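Local atomic coordinates of ATP grasp ligase (Microcystis aeruginosa MRC, PDB entry 5IG9), a protein that probably acts as an ATP-dependent ligase of the ATP-grasp family that closes lactone rings in microviridin precursor peptides. Residues A229-Q233 against Q234-A238; V119-A122 against N123-Q126; I313-A316 against I317-L321. All coordinates share one frame; numbering follows the deposited sequence.

How the interactions relate
The three contacts are local and follow one another along the chain as 119-126, 229-238 and 313-321. Interaction 1 is a turn at the surface, at the end of strand 224-231. Interaction 2 is the break between helices 116-122 and 125-134, and it also meets the second subunit. Interaction 3 is a largely buried contact within helix 313-323. No two of them touch. The nearest atoms of interactions 1 and 3 are about 11 Å apart, although their centres are 32 Å apart. Strand 214-221 links these two, since residues of both pack on it. The nearest atoms of interactions 2 and 3 are about 12 Å apart. Each contact is a local element of the fold.

Interaction 1. Residues A229-Q233 against Q234-A238; sequences AINSQ and QLDGA
Asn-231 and Gln-233 both bring their side-chain amides to the carboxylate of Asp-236. This is the close part of the contact. Asn-231 ND2 donates a weak hydrogen bond to Asp-236 OD2 at 3.2 Å. It is strongly bent, with an N-H...acceptor angle of 127°. The other carboxylate oxygen, Asp-236 OD1, lies 3.2 Å from Gln-233 NE2. The Gln-233 amide plane is turned 45° from the carboxylate, so the two groups do not lie flat on each other. Further back, Gln-233 CB and Asp-236 CB are 4.2 Å apart, at the limit of contact.

Asn-231 also serves the backbone. Its CG is anti to the backbone N (chi1 -172°), which places the amide beside its own carbonyl carbon. From there Asn-231 OD1 accepts a hydrogen bond from Gln-233 N at 3.0 Å. This is an Asx turn, placed where the chain leaves the antiparallel strand 224-231. One amide therefore serves two ends: its oxygen holds the turn and its nitrogen reaches the carboxylate. The strand side is anchored in the sheet. Ile-230 pairs through its backbone with Glu-215, and the Asn-231 side chain rests on Leu-214 and Gln-251.

The far side is looser. Gln-234 and Leu-235 direct their CB atoms away from the strand end and are exposed. Of the Gln-234 side chain, CB comes nearest, 3.7 Å from Gln-233 C. Both residues touch a neighbouring molecule in the crystal, so the shape of this outer part of the loop may owe something to the lattice. Past Gly-237, Ala-238 N gives Asp-236 OD1 a weak hydrogen bond of 3.3 Å.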
ATOM      1  N   ALA A 229     -28.806   9.509  -7.364  1.00 41.62           N
ATOM      2  CA  ALA A 229     -28.727   9.542  -8.818  1.00 41.81           C
ATOM      3  C   ALA A 229     -28.817  10.976  -9.314  1.00 44.54           C
ATOM      4  O   ALA A 229     -29.397  11.843  -8.658  1.00 50.70           O
ATOM      5  CB  ALA A 229     -29.837   8.708  -9.462  1.00 41.57           C
ATOM      6  N   ILE A 230     -28.234  11.216 -10.485  1.00 47.57           N
ATOM      7  CA  ILE A 230     -28.295  12.517 -11.138  1.00 46.95           C
ATOM      8  C   ILE A 230     -28.345  12.297 -12.642  1.00 47.77           C
ATOM      9  O   ILE A 230     -27.658  11.420 -13.180  1.00 49.28           O
ATOM     10  CB  ILE A 230     -27.106  13.417 -10.741  1.00 47.28           C
ATOM     11  CG1 ILE A 230     -27.262  14.819 -11.330  1.00 45.06           C
ATOM     12  CG2 ILE A 230     -25.783  12.811 -11.186  1.00 48.31           C
ATOM     13  CD1 ILE A 230     -26.196  15.786 -10.869  1.00 44.18           C
ATOM     14  N   ASN A 231     -29.180  13.081 -13.319  1.00 47.98           N
ATOM     15  CA  ASN A 231     -29.303  13.017 -14.770  1.00 53.99           C
ATOM     16  C   ASN A 231     -28.190  13.851 -15.387  1.00 57.94           C
ATOM     17  O   ASN A 231     -28.217  15.084 -15.324  1.00 66.65           O
ATOM     18  CB  ASN A 231     -30.676  13.513 -15.207  1.00 56.39           C
ATOM     19  CG  ASN A 231     -30.931  13.301 -16.686  1.00 63.08           C
ATOM     20  OD1 ASN A 231     -30.125  13.684 -17.535  1.00 71.37           O
ATOM     21  ND2 ASN A 231     -32.063  12.683 -17.001  1.00 57.62           N
ATOM     22  N   SER A 232     -27.211  13.182 -15.985  1.00 57.79           N
ATOM     23  CA  SER A 232     -26.091  13.859 -16.616  1.00 64.50           C
ATOM     24  C   SER A 232     -26.253  13.984 -18.122  1.00 60.76           C
ATOM     25  O   SER A 232     -25.338  14.479 -18.792  1.00 63.87           O
ATOM     26  CB  SER A 232     -24.792  13.116 -16.304  1.00 69.44           C
ATOM     27  OG  SER A 232     -24.887  11.763 -16.704  1.00 73.70           O
ATOM     28  N   GLN A 233     -27.388  13.549 -18.667  1.00 65.65           N
ATOM     29  CA  GLN A 233     -27.597  13.574 -20.109  1.00 60.56           C
ATOM     30  C   GLN A 233     -27.541  15.000 -20.636  1.00 56.16           C
ATOM     31  O   GLN A 233     -28.351  15.848 -20.249  1.00 51.59           O
ATOM     32  CB  GLN A 233     -28.937  12.940 -20.461  1.00 58.98           C
ATOM     33  CG  GLN A 233     -29.033  11.453 -20.175  1.00 59.06           C
ATOM     34  CD  GLN A 233     -30.329  10.857 -20.683  1.00 61.65           C
ATOM     35  OE1 GLN A 233     -30.430  10.464 -21.846  1.00 59.07           O
ATOM     36  NE2 GLN A 233     -31.333  10.800 -19.816  1.00 60.63           N
ATOM     37  N   GLN A 234     -26.557  15.265 -21.499  1.00 58.67           N
ATOM     38  CA  GLN A 234     -26.523  16.544 -22.198  1.00 63.08           C
ATOM     39  C   GLN A 234     -27.694  16.661 -23.166  1.00 59.96           C
ATOM     40  O   GLN A 234     -28.259  17.747 -23.341  1.00 54.02           O
ATOM     41  CB  GLN A 234     -25.189  16.703 -22.924  1.00 71.60           C
ATOM     42  CG  GLN A 234     -24.958  18.083 -23.516  1.00 77.59           C
ATOM     43  CD  GLN A 234     -23.591  18.226 -24.162  1.00 83.25           C
ATOM     44  OE1 GLN A 234     -22.624  17.582 -23.752  1.00 79.46           O
ATOM     45  NE2 GLN A 234     -23.508  19.071 -25.184  1.00 79.29           N
ATOM     46  N   LEU A 235     -28.078  15.550 -23.792  1.00 59.73           N
ATOM     47  CA  LEU A 235     -29.277  15.465 -24.622  1.00 59.01           C
ATOM     48  C   LEU A 235     -30.183  14.401 -24.011  1.00 60.73           C
ATOM     49  O   LEU A 235     -29.941  13.201 -24.177  1.00 57.50           O
ATOM     50  CB  LEU A 235     -28.924  15.136 -26.070  1.00 59.22           C
ATOM     51  CG  LEU A 235     -30.085  14.734 -26.982  1.00 54.75           C
ATOM     52  CD1 LEU A 235     -31.132  15.839 -27.055  1.00 56.88           C
ATOM     53  CD2 LEU A 235     -29.577  14.378 -28.366  1.00 52.24           C
ATOM     54  N   ASP A 236     -31.217  14.836 -23.296  1.00 64.96           N
ATOM     55  CA  ASP A 236     -32.167  13.925 -22.668  1.00 64.44           C
ATOM     56  C   ASP A 236     -33.303  13.646 -23.647  1.00 62.06           C
ATOM     57  O   ASP A 236     -34.028  14.565 -24.046  1.00 61.65           O
ATOM     58  CB  ASP A 236     -32.702  14.514 -21.362  1.00 65.89           C
ATOM     59  CG  ASP A 236     -33.490  13.506 -20.540  1.00 68.19           C
ATOM     60  OD1 ASP A 236     -33.782  12.404 -21.053  1.00 68.69           O
ATOM     61  OD2 ASP A 236     -33.825  13.822 -19.378  1.00 60.89           O
ATOM     62  N   GLY A 237     -33.453  12.377 -24.032  1.00 64.45           N
ATOM     63  CA  GLY A 237     -34.447  12.031 -25.036  1.00 64.29           C
ATOM     64  C   GLY A 237     -35.870  12.242 -24.560  1.00 64.78           C
ATOM     65  O   GLY A 237     -36.711  12.758 -25.303  1.00 64.45           O
ATOM     66  N   ALA A 238     -36.158  11.858 -23.313  1.00 64.12           N
ATOM     67  CA  ALA A 238     -37.524  11.917 -22.800  1.00 65.50           C
ATOM     68  C   ALA A 238     -38.052  13.344 -22.729  1.00 65.67           C
ATOM     69  O   ALA A 238     -39.265  13.560 -22.833  1.00 63.52           O
ATOM     70  CB  ALA A 238     -37.595  11.262 -21.421  1.00 65.40           C
TER

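Interaction 2. Residues V119-A122 against N123-Q126; sequences VDHA and NHKQ
Asn-123 sits against the end of helix 116-122, with its side-chain amide next to the Val-119 carbonyl. The ND2 group is badly angled for a bond to that oxygen, so the amide rests beside it without being held through ND2. Val-119 CG1 also touches Asn-123 ND2 at 3.8 Å. Asn-123 N donates a weak hydrogen bond to Asp-120 O at 3.4 Å. The Asp-120 carboxylate is engaged separately, in a salt bridge to Arg-102.

His-124 is the N-cap residue of helix 125-134, yet its ring turns back to the preceding helix. CG is anti to the carbonyl carbon (chi1 -60°), which brings the ring to the carbonyl of His-121, at its edge. His-124 ND1 donates a weak but fairly straight bond of 3.4 Å to His-121 O, which lies near the ring plane. His-124 CE1 is 3.5 Å from Asp-120 O.

Ala-122 is buried; its side chain meets Phe-273 and Pro-297. Its carbonyl accepts from Gln-128 NE2. Across the dimer interface, His-124 packs on Gly-103 of the second subunit.

The bonds between the segments are long. A backbone amide and an imidazole N-H supply donors to carbonyls where the helix breaks, which implies a modest hold on the kink.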
ATOM      1  N   VAL A 119      -8.411  -1.932   3.085  1.00 42.50           N
ATOM      2  CA  VAL A 119      -8.357  -0.784   2.184  1.00 39.46           C
ATOM      3  C   VAL A 119      -7.251  -0.968   1.156  1.00 39.86           C
ATOM      4  O   VAL A 119      -7.436  -0.683  -0.034  1.00 39.10           O
ATOM      5  CB  VAL A 119      -8.181   0.517   2.988  1.00 40.13           C
ATOM      6  CG1 VAL A 119      -8.028   1.711   2.053  1.00 39.35           C
ATOM      7  CG2 VAL A 119      -9.358   0.720   3.925  1.00 40.25           C
ATOM      8  N   ASP A 120      -6.092  -1.469   1.592  1.00 40.67           N
ATOM      9  CA  ASP A 120      -4.986  -1.707   0.669  1.00 39.85           C
ATOM     10  C   ASP A 120      -5.362  -2.720  -0.406  1.00 43.28           C
ATOM     11  O   ASP A 120      -5.002  -2.558  -1.579  1.00 40.01           O
ATOM     12  CB  ASP A 120      -3.754  -2.180   1.438  1.00 39.83           C
ATOM     13  CG  ASP A 120      -3.017  -1.040   2.103  1.00 43.85           C
ATOM     14  OD1 ASP A 120      -3.240   0.117   1.693  1.00 48.82           O
ATOM     15  OD2 ASP A 120      -2.212  -1.294   3.024  1.00 49.44           O
ATOM     16  N   HIS A 121      -6.090  -3.772  -0.026  1.00 42.19           N
ATOM     17  CA  HIS A 121      -6.467  -4.813  -0.975  1.00 40.88           C
ATOM     18  C   HIS A 121      -7.604  -4.374  -1.886  1.00 44.21           C
ATOM     19  O   HIS A 121      -7.706  -4.856  -3.020  1.00 44.89           O
ATOM     20  CB  HIS A 121      -6.866  -6.084  -0.229  1.00 42.03           C
ATOM     21  CG  HIS A 121      -7.013  -7.277  -1.120  1.00 42.60           C
ATOM     22  ND1 HIS A 121      -8.183  -7.998  -1.217  1.00 43.54           N
ATOM     23  CD2 HIS A 121      -6.135  -7.869  -1.964  1.00 44.73           C
ATOM     24  CE1 HIS A 121      -8.017  -8.987  -2.078  1.00 44.10           C
ATOM     25  NE2 HIS A 121      -6.782  -8.932  -2.545  1.00 44.34           N
ATOM     26  N   ALA A 122      -8.472  -3.485  -1.410  1.00 48.12           N
ATOM     27  CA  ALA A 122      -9.538  -2.965  -2.251  1.00 44.57           C
ATOM     28  C   ALA A 122      -9.079  -1.821  -3.144  1.00 44.54           C
ATOM     29  O   ALA A 122      -9.849  -1.390  -4.008  1.00 41.65           O
ATOM     30  CB  ALA A 122     -10.715  -2.509  -1.387  1.00 44.55           C
ATOM     31  N   ASN A 123      -7.851  -1.325  -2.968  1.00 41.01           N
ATOM     32  CA  ASN A 123      -7.363  -0.209  -3.769  1.00 41.35           C
ATOM     33  C   ASN A 123      -6.885  -0.622  -5.154  1.00 44.13           C
ATOM     34  O   ASN A 123      -6.553   0.256  -5.958  1.00 44.71           O
ATOM     35  CB  ASN A 123      -6.224   0.517  -3.046  1.00 39.06           C
ATOM     36  CG  ASN A 123      -6.724   1.508  -2.015  1.00 37.68           C
ATOM     37  OD1 ASN A 123      -7.870   1.955  -2.073  1.00 37.25           O
ATOM     38  ND2 ASN A 123      -5.864   1.858  -1.064  1.00 39.60           N
ATOM     39  N   HIS A 124      -6.828  -1.918  -5.449  1.00 41.20           N
ATOM     40  CA  HIS A 124      -6.447  -2.397  -6.777  1.00 39.23           C
ATOM     41  C   HIS A 124      -7.675  -2.325  -7.672  1.00 37.20           C
ATOM     42  O   HIS A 124      -8.566  -3.173  -7.594  1.00 37.33           O
ATOM     43  CB  HIS A 124      -5.890  -3.814  -6.700  1.00 41.01           C
ATOM     44  CG  HIS A 124      -4.680  -3.936  -5.828  1.00 44.12           C
ATOM     45  ND1 HIS A 124      -4.720  -4.513  -4.576  1.00 49.17           N
ATOM     46  CD2 HIS A 124      -3.400  -3.541  -6.019  1.00 46.70           C
ATOM     47  CE1 HIS A 124      -3.515  -4.474  -4.038  1.00 47.63           C
ATOM     48  NE2 HIS A 124      -2.696  -3.888  -4.891  1.00 46.48           N
ATOM     49  N   LYS A 125      -7.725  -1.303  -8.529  1.00 39.02           N
ATOM     50  CA  LYS A 125      -8.924  -1.073  -9.327  1.00 38.02           C
ATOM     51  C   LYS A 125      -9.142  -2.179 -10.351  1.00 36.44           C
ATOM     52  O   LYS A 125     -10.286  -2.459 -10.725  1.00 39.08           O
ATOM     53  CB  LYS A 125      -8.845   0.294 -10.006  1.00 37.19           C
ATOM     54  CG  LYS A 125      -8.861   1.452  -9.017  1.00 41.17           C
ATOM     55  CD  LYS A 125      -8.638   2.788  -9.704  1.00 45.73           C
ATOM     56  CE  LYS A 125      -8.668   3.932  -8.701  1.00 52.34           C
ATOM     57  NZ  LYS A 125      -8.388   5.253  -9.338  1.00 55.04           N
ATOM     58  N   GLN A 126      -8.068  -2.824 -10.810  1.00 39.47           N
ATOM     59  CA  GLN A 126      -8.228  -3.979 -11.685  1.00 41.04           C
ATOM     60  C   GLN A 126      -8.883  -5.144 -10.955  1.00 42.87           C
ATOM     61  O   GLN A 126      -9.655  -5.900 -11.558  1.00 44.64           O
ATOM     62  CB  GLN A 126      -6.877  -4.406 -12.253  1.00 40.27           C
ATOM     63  CG  GLN A 126      -6.969  -5.533 -13.265  1.00 43.75           C
ATOM     64  CD  GLN A 126      -5.610  -6.077 -13.660  1.00 47.78           C
ATOM     65  OE1 GLN A 126      -4.587  -5.410 -13.488  1.00 49.19           O
ATOM     66  NE2 GLN A 126      -5.591  -7.297 -14.181  1.00 44.32           N
TER

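Interaction 3. Residues I313-A316 against I317-L321; sequences ISQA and IAEIL
Ile-317 N donates to Ile-313 O at 2.9 Å, as short as any hydrogen bond here. It is the first i to i+4 bond of this helical turn. The next three residues repeat the pattern: Ala-318 N bonds to Ser-314 O, Glu-319 N to Gln-315 O and Ile-320 N to Ala-316 O.

One side-chain bond follows the same spacing. Gln-315 NE2 donates to Glu-319 OE2 at 3.1 Å, with a fairly straight N-H...acceptor angle of 161°. The oxygen is met on its anti side. The donor uses the plane of its amide, but the two flat groups are turned 67° against each other. Gln-315 reaches this position by a bend at chi2 (62°), which folds its amide along the helix. Glu-319 runs extended, and its CG passes 3.5 Å from Gln-315 NE2.

Helix 313-323 lies between helix 14-23 and strands 111-113 and 214-221. It thus joins the N-terminal, Rossmann-like part, which includes the pre-ATP-grasp family region, to the sheet that contains strand 214-221. Its apolar face carries Ile-313 and Ile-317, packed one turn apart, with Ile-313 CG2 3.8 Å from Ile-317 CD1. Both also reach Phe-301, and Ile-317 reaches Leu-113. Ala-318 meets Ala-21 and Ile-22 of helix 14-23, where its small side chain permits close approach.

An alanine at Glu-319 removes the carboxylate, which would probably leave the Gln-315 amide without this acceptor and able to swing, and would thin the cover over Met-25. Ser-314 turns its hydroxyl to another partner, Glu-305 OE2, from the helix 302-305.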
ATOM      1  N   ILE A 313     -25.464  10.357   6.475  1.00 48.65           N
ATOM      2  CA  ILE A 313     -24.409   9.353   6.521  1.00 44.16           C
ATOM      3  C   ILE A 313     -23.506   9.482   7.744  1.00 43.41           C
ATOM      4  O   ILE A 313     -23.097   8.478   8.323  1.00 44.68           O
ATOM      5  CB  ILE A 313     -23.542   9.392   5.247  1.00 41.44           C
ATOM      6  CG1 ILE A 313     -24.402   9.123   4.010  1.00 42.39           C
ATOM      7  CG2 ILE A 313     -22.410   8.380   5.342  1.00 41.67           C
ATOM      8  CD1 ILE A 313     -23.976   9.908   2.789  1.00 44.99           C
ATOM      9  N   SER A 314     -23.193  10.713   8.136  1.00 45.97           N
ATOM     10  CA  SER A 314     -22.326  10.922   9.290  1.00 47.72           C
ATOM     11  C   SER A 314     -22.911  10.290  10.544  1.00 46.27           C
ATOM     12  O   SER A 314     -22.167   9.811  11.408  1.00 53.27           O
ATOM     13  CB  SER A 314     -22.090  12.416   9.505  1.00 46.70           C
ATOM     14  OG  SER A 314     -23.280  13.061   9.925  1.00 43.74           O
ATOM     15  N   GLN A 315     -24.240  10.272  10.661  1.00 47.00           N
ATOM     16  CA  GLN A 315     -24.878   9.572  11.770  1.00 47.77           C
ATOM     17  C   GLN A 315     -24.629   8.072  11.685  1.00 47.89           C
ATOM     18  O   GLN A 315     -24.321   7.423  12.690  1.00 50.22           O
ATOM     19  CB  GLN A 315     -26.376   9.872  11.782  1.00 47.72           C
ATOM     20  CG  GLN A 315     -27.123   9.255  12.949  1.00 49.90           C
ATOM     21  CD  GLN A 315     -26.637   9.774  14.289  1.00 52.79           C
ATOM     22  OE1 GLN A 315     -26.384  10.969  14.452  1.00 54.95           O
ATOM     23  NE2 GLN A 315     -26.499   8.874  15.256  1.00 52.15           N
ATOM     24  N   ALA A 316     -24.754   7.499  10.485  1.00 43.33           N
ATOM     25  CA  ALA A 316     -24.562   6.059  10.334  1.00 43.36           C
ATOM     26  C   ALA A 316     -23.118   5.666  10.610  1.00 45.24           C
ATOM     27  O   ALA A 316     -22.855   4.604  11.187  1.00 49.96           O
ATOM     28  CB  ALA A 316     -24.979   5.610   8.934  1.00 42.97           C
ATOM     29  N   ILE A 317     -22.168   6.509  10.203  1.00 45.02           N
ATOM     30  CA  ILE A 317     -20.758   6.226  10.456  1.00 46.77           C
ATOM     31  C   ILE A 317     -20.467   6.283  11.948  1.00 48.57           C
ATOM     32  O   ILE A 317     -19.813   5.394  12.503  1.00 53.37           O
ATOM     33  CB  ILE A 317     -19.864   7.206   9.676  1.00 46.71           C
ATOM     34  CG1 ILE A 317     -20.006   6.972   8.172  1.00 46.44           C
ATOM     35  CG2 ILE A 317     -18.408   7.071  10.111  1.00 45.37           C
ATOM     36  CD1 ILE A 317     -19.183   7.918   7.337  1.00 46.03           C
ATOM     37  N   ALA A 318     -20.948   7.334  12.617  1.00 52.72           N
ATOM     38  CA  ALA A 318     -20.735   7.458  14.055  1.00 49.14           C
ATOM     39  C   ALA A 318     -21.369   6.297  14.812  1.00 48.95           C
ATOM     40  O   ALA A 318     -20.840   5.857  15.839  1.00 51.38           O
ATOM     41  CB  ALA A 318     -21.288   8.791  14.553  1.00 48.71           C
ATOM     42  N   GLU A 319     -22.499   5.781  14.322  1.00 45.62           N
ATOM     43  CA  GLU A 319     -23.145   4.662  15.002  1.00 46.92           C
ATOM     44  C   GLU A 319     -22.313   3.391  14.891  1.00 46.63           C
ATOM     45  O   GLU A 319     -22.051   2.722  15.894  1.00 45.91           O
ATOM     46  CB  GLU A 319     -24.557   4.446  14.451  1.00 47.54           C
ATOM     47  CG  GLU A 319     -25.557   5.509  14.899  1.00 50.73           C
ATOM     48  CD  GLU A 319     -26.953   5.294  14.335  1.00 54.69           C
ATOM     49  OE1 GLU A 319     -27.163   4.281  13.635  1.00 56.02           O
ATOM     50  OE2 GLU A 319     -27.840   6.138  14.591  1.00 54.09           O
ATOM     51  N   ILE A 320     -21.876   3.043  13.680  1.00 48.48           N
ATOM     52  CA  ILE A 320     -21.102   1.814  13.523  1.00 48.72           C
ATOM     53  C   ILE A 320     -19.742   1.945  14.200  1.00 49.16           C
ATOM     54  O   ILE A 320     -19.131   0.940  14.583  1.00 52.09           O
ATOM     55  CB  ILE A 320     -20.970   1.438  12.033  1.00 54.72           C
ATOM     56  CG1 ILE A 320     -20.537  -0.021  11.883  1.00 57.55           C
ATOM     57  CG2 ILE A 320     -19.970   2.339  11.331  1.00 55.54           C
ATOM     58  CD1 ILE A 320     -20.437  -0.475  10.449  1.00 58.58           C
ATOM     59  N   LEU A 321     -19.253   3.172  14.376  1.00 46.71           N
ATOM     60  CA  LEU A 321     -17.976   3.362  15.055  1.00 47.95           C
ATOM     61  C   LEU A 321     -18.109   3.097  16.550  1.00 51.13           C
ATOM     62  O   LEU A 321     -17.270   2.410  17.145  1.00 56.02           O
ATOM     63  CB  LEU A 321     -17.445   4.772  14.798  1.00 47.13           C
ATOM     64  CG  LEU A 321     -16.683   4.986  13.488  1.00 47.39           C
ATOM     65  CD1 LEU A 321     -16.224   6.429  13.359  1.00 47.02           C
ATOM     66  CD2 LEU A 321     -15.496   4.036  13.390  1.00 46.82           C
TER